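Glycine cleavage system transcriptional repressor, putative (Vibrio cholerae, PDB 1U8S) probably represses transcription of the glycine cleavage system genes as a cytoplasmic regulator built from two ACT domains. Local coordinates at residues B[104-107]-B[108-112]; B[147-150]-B[151-155]; B[154-157]-B[158-161]; B[164-168]-B[169-173]. All coordinates share one frame; numbering follows the deposited sequence.

Contact 1 (B[104-107]-B[108-112]); sequences LGLT and EKFTQ
The F110 ring lies beside the L106 side chain, both pointing the same way, and meets it at one corner: CE2 is 4.0 Å from L106 CG. L106 O stands obliquely to the ring near CD2. The other flat group, the E108 carboxylate, rests by G105, with E108 CD 3.7 Å from G105 CA. This is the start of helix 107-116, the first helix of the second ACT domain, a ferredoxin-like βαββαβ fold. F110 suits a buried place, since its ring also packs on I145, F162 and C166, while T107, short and branched, packs on I143 and A126 of the sheet and on V24 of the second subunit. G105 turns the chain with a positive phi of 52°, a conformation easy for glycine. A chi1 of 47° places CG over the E108 backbone, and the bend at chi2 turns the acid back to G105; there OE2 forms a salt bridge with R25 of the second subunit. The first helical turn closes through K109 N to L106 O (3.0 Å), the donor standing well above the carbonyl plane, and T111 N to T107 O (3.1 Å), which is in plane. K109 is bent at chi2 and chi4, bringing its ammonium back to the loop: one water receives a hydrogen bond from K109 NZ at 2.8 Å and donates one to G105 O at 3.0 Å.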
loop_
_atom_site.group_PDB
_atom_site.type_symbol
_atom_site.label_atom_id
_atom_site.label_comp_id
_atom_site.label_asym_id
_atom_site.label_seq_id
_atom_site.Cartn_x
_atom_site.Cartn_y
_atom_site.Cartn_z
ATOM N N LEU B 104 -10.826 -23.237 -4.264
ATOM C CA LEU B 104 -12.001 -22.841 -5.035
ATOM C C LEU B 104 -12.880 -21.716 -4.454
ATOM O O LEU B 104 -13.654 -21.932 -3.521
ATOM C CB LEU B 104 -12.867 -24.077 -5.299
ATOM C CG LEU B 104 -13.865 -24.037 -6.461
ATOM C CD1 LEU B 104 -13.116 -23.847 -7.779
ATOM C CD2 LEU B 104 -14.670 -25.335 -6.484
ATOM N N GLY B 105 -12.747 -20.521 -5.028
ATOM C CA GLY B 105 -13.536 -19.363 -4.625
ATOM C C GLY B 105 -13.562 -18.986 -3.159
ATOM O O GLY B 105 -14.466 -18.280 -2.715
ATOM N N LEU B 106 -12.553 -19.436 -2.422
ATOM C CA LEU B 106 -12.431 -19.189 -0.993
ATOM C C LEU B 106 -11.992 -17.774 -0.603
ATOM O O LEU B 106 -12.557 -17.177 0.323
ATOM C CB LEU B 106 -11.448 -20.198 -0.399
ATOM C CG LEU B 106 -11.405 -20.315 1.122
ATOM C CD1 LEU B 106 -12.707 -20.937 1.607
ATOM C CD2 LEU B 106 -10.211 -21.165 1.535
ATOM N N THR B 107 -10.986 -17.239 -1.290
ATOM C CA THR B 107 -10.491 -15.910 -0.964
ATOM C C THR B 107 -11.571 -14.836 -1.007
ATOM O O THR B 107 -11.679 -14.035 -0.083
ATOM C CB THR B 107 -9.324 -15.477 -1.887
ATOM O OG1 THR B 107 -8.228 -16.388 -1.741
ATOM C CG2 THR B 107 -8.842 -14.078 -1.507
ATOM N N GLU B 108 -12.377 -14.813 -2.065
ATOM C CA GLU B 108 -13.422 -13.796 -2.188
ATOM C C GLU B 108 -14.520 -13.925 -1.131
ATOM O O GLU B 108 -15.307 -12.998 -0.921
ATOM C CB GLU B 108 -14.025 -13.820 -3.596
ATOM C CG GLU B 108 -14.385 -15.205 -4.083
ATOM C CD GLU B 108 -13.421 -15.725 -5.138
ATOM O OE1 GLU B 108 -12.197 -15.769 -4.864
ATOM O OE2 GLU B 108 -13.896 -16.092 -6.240
ATOM N N LYS B 109 -14.571 -15.077 -0.470
ATOM C CA LYS B 109 -15.538 -15.315 0.602
ATOM C C LYS B 109 -15.083 -14.464 1.784
ATOM O O LYS B 109 -15.884 -13.839 2.473
ATOM C CB LYS B 109 -15.527 -16.794 1.001
ATOM C CG LYS B 109 -16.177 -17.716 -0.015
ATOM C CD LYS B 109 -17.603 -18.059 0.393
ATOM C CE LYS B 109 -18.391 -18.611 -0.772
ATOM N NZ LYS B 109 -17.538 -19.532 -1.561
ATOM N N PHE B 110 -13.771 -14.434 1.993
ATOM C CA PHE B 110 -13.194 -13.675 3.087
ATOM C C PHE B 110 -13.126 -12.186 2.848
ATOM O O PHE B 110 -13.243 -11.417 3.795
ATOM C CB PHE B 110 -11.843 -14.270 3.460
ATOM C CG PHE B 110 -11.976 -15.548 4.245
ATOM C CD1 PHE B 110 -12.380 -15.515 5.583
ATOM C CD2 PHE B 110 -11.816 -16.788 3.628
ATOM C CE1 PHE B 110 -12.631 -16.684 6.287
ATOM C CE2 PHE B 110 -12.066 -17.970 4.330
ATOM C CZ PHE B 110 -12.475 -17.916 5.661
ATOM N N THR B 111 -12.971 -11.762 1.598
ATOM C CA THR B 111 -12.956 -10.339 1.325
ATOM C C THR B 111 -14.395 -9.883 1.495
ATOM O O THR B 111 -14.659 -8.815 2.040
ATOM C CB THR B 111 -12.444 -10.006 -0.113
ATOM O OG1 THR B 111 -13.293 -10.605 -1.097
ATOM C CG2 THR B 111 -11.022 -10.508 -0.296
ATOM N N GLN B 112 -15.336 -10.709 1.050
ATOM C CA GLN B 112 -16.752 -10.372 1.186
ATOM C C GLN B 112 -17.106 -10.224 2.671
ATOM O O GLN B 112 -17.914 -9.372 3.051
ATOM C CB GLN B 112 -17.611 -11.460 0.537
ATOM C CG GLN B 112 -19.108 -11.172 0.466
ATOM C CD GLN B 112 -19.473 -9.975 -0.424
ATOM O OE1 GLN B 112 -20.530 -9.976 -1.076
ATOM N NE2 GLN B 112 -18.615 -8.946 -0.444
HETATM O O HOH W 1 -15.378 -21.784 -0.883
HETATM O O HOH W 2 -17.211 -17.587 -3.598
#

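Contact 2 (B[147-150]-B[151-155])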
loop_
_atom_site.group_PDB
_atom_site.type_symbol
_atom_site.label_atom_id
_atom_site.label_comp_id
_atom_site.label_asym_id
_atom_site.label_seq_id
_atom_site.Cartn_x
_atom_site.Cartn_y
_atom_site.Cartn_z
ATOM N N ALA B 147 -6.729 -5.906 8.010
ATOM C CA ALA B 147 -7.805 -4.933 7.899
ATOM C C ALA B 147 -7.830 -4.012 9.097
ATOM O O ALA B 147 -7.394 -4.368 10.185
ATOM C CB ALA B 147 -9.146 -5.635 7.751
ATOM N N ARG B 148 -8.348 -2.814 8.883
ATOM C CA ARG B 148 -8.414 -1.829 9.934
ATOM C C ARG B 148 -9.846 -1.551 10.342
ATOM O O ARG B 148 -10.707 -1.316 9.496
ATOM C CB ARG B 148 -7.737 -0.546 9.459
ATOM C CG ARG B 148 -6.258 -0.729 9.166
ATOM C CD ARG B 148 -5.662 0.523 8.566
ATOM N NE ARG B 148 -4.227 0.408 8.335
ATOM C CZ ARG B 148 -3.495 1.327 7.712
ATOM N NH1 ARG B 148 -4.071 2.437 7.256
ATOM N NH2 ARG B 148 -2.191 1.133 7.543
ATOM N N VAL B 149 -10.097 -1.608 11.647
ATOM C CA VAL B 149 -11.418 -1.321 12.190
ATOM C C VAL B 149 -11.304 -0.145 13.149
ATOM O O VAL B 149 -10.269 0.046 13.798
ATOM C CB VAL B 149 -11.971 -2.515 12.950
ATOM C CG1 VAL B 149 -11.982 -3.726 12.036
ATOM C CG2 VAL B 149 -11.145 -2.772 14.191
ATOM N N ASP B 150 -12.357 0.656 13.232
ATOM C CA ASP B 150 -12.324 1.797 14.128
ATOM C C ASP B 150 -12.701 1.378 15.545
ATOM O O ASP B 150 -12.872 0.193 15.825
ATOM C CB ASP B 150 -13.252 2.895 13.613
ATOM C CG ASP B 150 -14.657 2.400 13.359
ATOM O OD1 ASP B 150 -15.292 2.907 12.415
ATOM O OD2 ASP B 150 -15.132 1.518 14.103
ATOM N N SER B 151 -12.815 2.355 16.435
ATOM C CA SER B 151 -13.159 2.105 17.835
ATOM C C SER B 151 -14.604 1.623 18.021
ATOM O O SER B 151 -14.920 0.941 19.000
ATOM C CB SER B 151 -12.937 3.385 18.639
ATOM O OG SER B 151 -13.643 4.464 18.046
ATOM N N GLY B 152 -15.470 1.977 17.075
ATOM C CA GLY B 152 -16.865 1.580 17.156
ATOM C C GLY B 152 -17.145 0.144 16.762
ATOM O O GLY B 152 -18.303 -0.252 16.639
ATOM N N CYS B 153 -16.088 -0.642 16.570
ATOM C CA CYS B 153 -16.234 -2.038 16.179
ATOM C C CYS B 153 -16.065 -3.008 17.349
ATOM O O CYS B 153 -15.075 -2.966 18.086
ATOM C CB CYS B 153 -15.228 -2.376 15.071
ATOM S SG CYS B 153 -15.315 -4.078 14.440
ATOM N N ASN B 154 -17.058 -3.879 17.500
ATOM C CA ASN B 154 -17.092 -4.895 18.542
ATOM C C ASN B 154 -16.134 -6.025 18.142
ATOM O O ASN B 154 -16.465 -6.883 17.313
ATOM C CB ASN B 154 -18.532 -5.411 18.673
ATOM C CG ASN B 154 -18.752 -6.262 19.909
ATOM O OD1 ASN B 154 -19.888 -6.448 20.336
ATOM N ND2 ASN B 154 -17.675 -6.790 20.481
ATOM N N LEU B 155 -14.950 -6.014 18.744
ATOM C CA LEU B 155 -13.917 -6.990 18.441
ATOM C C LEU B 155 -14.274 -8.432 18.769
ATOM O O LEU B 155 -14.006 -9.330 17.972
ATOM C CB LEU B 155 -12.609 -6.599 19.137
ATOM C CG LEU B 155 -12.090 -5.192 18.804
ATOM C CD1 LEU B 155 -10.700 -4.998 19.402
ATOM C CD2 LEU B 155 -12.039 -5.001 17.292
#
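V149, the last residue of strand 141-149, packs against C153 just past the turn, CB to CB at 3.9 Å. Here the contact is close and apolar: a chi1 of -178° swings the sulfur away from the C153 amide, bringing SG to 4.0 Å from V149 CB, while the V149 methyl CG2 meets L155 CD2 at 3.9 Å. Beta-branched valine suits the strand end, and it reaches on to Y92, V94 and I119; L155 also touches Y92. V149 thus reaches into the domain's hydrophobic core, and C153 and L155 cover its edge. The outer side is polar and looser. D150 to C153 form a type I beta turn, whose C153 N to D150 O hydrogen bond is weak (3.4 Å). Within it the D150 carboxylate curls back over the turn, and OD2 comes to 3.0 Å from G152 N. S151 and G152 are small and exposed, well matched to the corner of a turn facing water. With a weak backbone bond on one side and apolar packing on the other, this link from strand to helix is probably held as much by the V149, C153 and L155 side chains as by that bond.

Contact 3 (B[154-157]-B[158-161]); sequences NLMQ and LQEE
The first turns of helix 155-168 start at N154, the N-cap, whose carbonyl receives the first i to i+4 bond of the helix: L158 N to N154 O, 2.9 Å, with the donor in the carbonyl plane. L155 O takes Q159 N at 3.0 Å with an N-H...O angle of 160°, and M156 O takes E160 N at 3.1 Å. On the outer surface M156 bends at chi2 and chi3, which swings its methyl across the next turn; CE touches Q159 NE2 at 3.3 Å and E160 CG at 4.0 Å. A long, flexible thioether can cover the neighbouring polar chains in this way without needing a deep pocket. This is the second helix of the second ACT domain, an amphipathic helix that lays one face on the four-stranded antiparallel sheet of the βαββαβ fold. L158 supplies that face: buried, it packs on V94 and I119 and against F113 of the companion helix, while L155 reaches F177. Q159, with CG anti to its N (chi1 176°), extends toward L175 and F177, its aliphatic part serving at the border between sheet and solvent. Q157 and E161 run obliquely across one another, Q157 CG 4.0 Å from E161 OE2. The other carboxylate oxygen, E161 OE1, forms a salt bridge with R117 NE, tying this helix to the loop after helix 107-116.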
loop_
_atom_site.group_PDB
_atom_site.type_symbol
_atom_site.label_atom_id
_atom_site.label_comp_id
_atom_site.label_asym_id
_atom_site.label_seq_id
_atom_site.Cartn_x
_atom_site.Cartn_y
_atom_site.Cartn_z
ATOM N N ASN B 154 -17.058 -3.879 17.500
ATOM C CA ASN B 154 -17.092 -4.895 18.542
ATOM C C ASN B 154 -16.134 -6.025 18.142
ATOM O O ASN B 154 -16.465 -6.883 17.313
ATOM C CB ASN B 154 -18.532 -5.411 18.673
ATOM C CG ASN B 154 -18.752 -6.262 19.909
ATOM O OD1 ASN B 154 -19.888 -6.448 20.336
ATOM N ND2 ASN B 154 -17.675 -6.790 20.481
ATOM N N LEU B 155 -14.950 -6.014 18.744
ATOM C CA LEU B 155 -13.917 -6.990 18.441
ATOM C C LEU B 155 -14.274 -8.432 18.769
ATOM O O LEU B 155 -14.006 -9.330 17.972
ATOM C CB LEU B 155 -12.609 -6.599 19.137
ATOM C CG LEU B 155 -12.090 -5.192 18.804
ATOM C CD1 LEU B 155 -10.700 -4.998 19.402
ATOM C CD2 LEU B 155 -12.039 -5.001 17.292
ATOM N N MET B 156 -14.869 -8.662 19.933
ATOM C CA MET B 156 -15.250 -10.017 20.314
ATOM C C MET B 156 -16.298 -10.526 19.325
ATOM O O MET B 156 -16.346 -11.710 18.990
ATOM C CB MET B 156 -15.812 -10.029 21.735
ATOM C CG MET B 156 -16.112 -11.426 22.277
ATOM S SD MET B 156 -14.635 -12.496 22.501
ATOM C CE MET B 156 -14.673 -13.493 20.989
ATOM N N GLN B 157 -17.132 -9.612 18.847
ATOM C CA GLN B 157 -18.171 -9.956 17.892
ATOM C C GLN B 157 -17.606 -10.226 16.490
ATOM O O GLN B 157 -18.093 -11.107 15.779
ATOM C CB GLN B 157 -19.200 -8.833 17.825
ATOM C CG GLN B 157 -20.360 -9.142 16.921
ATOM C CD GLN B 157 -21.338 -8.005 16.848
ATOM O OE1 GLN B 157 -21.887 -7.585 17.869
ATOM N NE2 GLN B 157 -21.567 -7.491 15.637
ATOM N N LEU B 158 -16.595 -9.458 16.087
ATOM C CA LEU B 158 -15.981 -9.654 14.783
ATOM C C LEU B 158 -15.318 -11.024 14.785
ATOM O O LEU B 158 -15.397 -11.774 13.803
ATOM C CB LEU B 158 -14.930 -8.571 14.516
ATOM C CG LEU B 158 -14.103 -8.659 13.223
ATOM C CD1 LEU B 158 -15.001 -8.588 11.998
ATOM C CD2 LEU B 158 -13.103 -7.524 13.204
ATOM N N GLN B 159 -14.683 -11.357 15.904
ATOM C CA GLN B 159 -14.002 -12.629 16.023
ATOM C C GLN B 159 -14.953 -13.812 15.995
ATOM O O GLN B 159 -14.633 -14.868 15.459
ATOM C CB GLN B 159 -13.183 -12.653 17.296
ATOM C CG GLN B 159 -12.505 -13.968 17.571
ATOM C CD GLN B 159 -11.409 -13.803 18.584
ATOM O OE1 GLN B 159 -10.320 -13.335 18.254
ATOM N NE2 GLN B 159 -11.691 -14.159 19.835
ATOM N N GLU B 160 -16.127 -13.644 16.581
ATOM C CA GLU B 160 -17.095 -14.722 16.587
ATOM C C GLU B 160 -17.634 -14.938 15.180
ATOM O O GLU B 160 -17.697 -16.064 14.702
ATOM C CB GLU B 160 -18.219 -14.416 17.588
ATOM C CG GLU B 160 -17.862 -14.837 19.017
ATOM C CD GLU B 160 -18.834 -14.327 20.069
ATOM O OE1 GLU B 160 -18.820 -14.869 21.198
ATOM O OE2 GLU B 160 -19.600 -13.380 19.776
ATOM N N GLU B 161 -18.002 -13.861 14.504
ATOM C CA GLU B 161 -18.513 -13.979 13.146
ATOM C C GLU B 161 -17.461 -14.598 12.220
ATOM O O GLU B 161 -17.791 -15.371 11.321
ATOM C CB GLU B 161 -18.945 -12.603 12.640
ATOM C CG GLU B 161 -19.851 -11.890 13.634
ATOM C CD GLU B 161 -20.484 -10.642 13.072
ATOM O OE1 GLU B 161 -19.781 -9.900 12.351
ATOM O OE2 GLU B 161 -21.674 -10.397 13.368
#

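Contact 4 (B[164-168]-B[169-173])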
loop_
_atom_site.group_PDB
_atom_site.type_symbol
_atom_site.label_atom_id
_atom_site.label_comp_id
_atom_site.label_asym_id
_atom_site.label_seq_id
_atom_site.Cartn_x
_atom_site.Cartn_y
_atom_site.Cartn_z
ATOM N N ALA B 164 -17.429 -18.327 12.893
ATOM C CA ALA B 164 -18.619 -18.949 12.307
ATOM C C ALA B 164 -18.387 -19.177 10.812
ATOM O O ALA B 164 -18.660 -20.261 10.295
ATOM C CB ALA B 164 -19.829 -18.060 12.504
ATOM N N LEU B 165 -17.887 -18.154 10.119
ATOM C CA LEU B 165 -17.628 -18.282 8.698
ATOM C C LEU B 165 -16.670 -19.460 8.498
ATOM O O LEU B 165 -16.945 -20.370 7.699
ATOM C CB LEU B 165 -17.014 -16.994 8.160
ATOM C CG LEU B 165 -16.717 -16.946 6.656
ATOM C CD1 LEU B 165 -17.974 -17.278 5.859
ATOM C CD2 LEU B 165 -16.198 -15.555 6.292
ATOM N N CYS B 166 -15.560 -19.446 9.239
ATOM C CA CYS B 166 -14.572 -20.519 9.170
ATOM C C CYS B 166 -15.214 -21.881 9.447
ATOM O O CYS B 166 -14.847 -22.870 8.828
ATOM C CB CYS B 166 -13.422 -20.274 10.156
ATOM S SG CYS B 166 -12.233 -18.977 9.649
ATOM N N THR B 167 -16.163 -21.951 10.369
ATOM C CA THR B 167 -16.815 -23.232 10.617
ATOM C C THR B 167 -17.647 -23.585 9.398
ATOM O O THR B 167 -17.591 -24.706 8.895
ATOM C CB THR B 167 -17.762 -23.199 11.842
ATOM O OG1 THR B 167 -16.994 -23.001 13.022
ATOM C CG2 THR B 167 -18.526 -24.508 11.971
ATOM N N ALA B 168 -18.422 -22.616 8.937
ATOM C CA ALA B 168 -19.274 -22.790 7.766
ATOM C C ALA B 168 -18.528 -23.262 6.520
ATOM O O ALA B 168 -19.031 -24.100 5.772
ATOM C CB ALA B 168 -19.989 -21.484 7.455
ATOM N N LEU B 169 -17.333 -22.725 6.295
ATOM C CA LEU B 169 -16.557 -23.090 5.114
ATOM C C LEU B 169 -15.547 -24.199 5.401
ATOM O O LEU B 169 -14.751 -24.563 4.529
ATOM C CB LEU B 169 -15.843 -21.856 4.552
ATOM C CG LEU B 169 -16.751 -20.672 4.201
ATOM C CD1 LEU B 169 -15.923 -19.441 3.902
ATOM C CD2 LEU B 169 -17.632 -21.046 3.023
ATOM N N ASP B 170 -15.593 -24.725 6.625
ATOM C CA ASP B 170 -14.723 -25.814 7.046
ATOM C C ASP B 170 -13.230 -25.586 6.824
ATOM O O ASP B 170 -12.546 -26.451 6.266
ATOM C CB ASP B 170 -15.141 -27.098 6.335
ATOM C CG ASP B 170 -14.338 -28.296 6.781
ATOM O OD1 ASP B 170 -14.155 -28.458 8.006
ATOM O OD2 ASP B 170 -13.905 -29.077 5.906
ATOM N N VAL B 171 -12.721 -24.435 7.255
ATOM C CA VAL B 171 -11.295 -24.129 7.103
ATOM C C VAL B 171 -10.721 -23.664 8.435
ATOM O O VAL B 171 -11.467 -23.312 9.355
ATOM C CB VAL B 171 -11.050 -23.001 6.071
ATOM C CG1 VAL B 171 -11.699 -23.342 4.760
ATOM C CG2 VAL B 171 -11.596 -21.675 6.602
ATOM N N GLN B 172 -9.396 -23.659 8.530
ATOM C CA GLN B 172 -8.717 -23.222 9.746
ATOM C C GLN B 172 -8.384 -21.746 9.646
ATOM O O GLN B 172 -7.673 -21.315 8.732
ATOM C CB GLN B 172 -7.421 -24.000 9.955
ATOM C CG GLN B 172 -7.594 -25.494 10.157
ATOM C CD GLN B 172 -6.262 -26.198 10.357
ATOM O OE1 GLN B 172 -5.442 -26.286 9.431
ATOM N NE2 GLN B 172 -6.030 -26.689 11.576
ATOM N N GLY B 173 -8.893 -20.971 10.588
ATOM C CA GLY B 173 -8.622 -19.554 10.568
ATOM C C GLY B 173 -8.364 -19.004 11.950
ATOM O O GLY B 173 -8.948 -19.448 12.936
#
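L165, in the last turn of helix 155-168, and L169, just beyond A168, touch through their methyls, CD1 to CD1 at 3.6 Å. On the inner side the sulfur of C166 lies 3.8 Å from G173 CA, at the start of strand 172-179; with no side chain on G173, the thiol can settle directly against the backbone. V171 CG2 adds cover near the same cysteine, 4.1 Å from C166 SG. What places these groups is the helix ending. L169 N still bonds to L165 O (2.8 Å), its N-H coming from nearly straight beyond the oxygen, but D170 then turns to a positive phi of 53°, and the chain closes in a Schellman motif: V171 N reaches back to C166 O at 3.1 Å in the carbonyl plane, and D170 N to T167 O at 3.0 Å from well above it. D170 is the residue that makes the turn; its CB points away from the helix and the residue is exposed. Farther out, V171 rests on both F110 and V98, a branched chain set between helix 107-116 and the sheet. The chemistry implies a sharp exchange of helix for strand: the backbone bonds reverse the chain, while C166, against V171 and the bare G173 backbone, joins the helix end to the start of strand 172-179.

All four contacts belong to the second ACT domain. Contact 1 and contact 4, with centres about 12 Å apart, bring its two helices together: F110 CE1 meets L165 CD2 at 3.7 Å, and K109 CB meets L169 CD1 at 3.9 Å. Contact 2 leads directly into contact 3, sharing N154 and L155, and V149 CG1 touches L158 CD2 at 4.1 Å. Contacts 3 and 4 lie on the same helix, with centres about 14 Å apart, one at its start and the other at its end. Contacts 1 and 2 do not touch, their nearest atoms being about 8 Å apart. Among the four, contact 1 alone meets the second subunit.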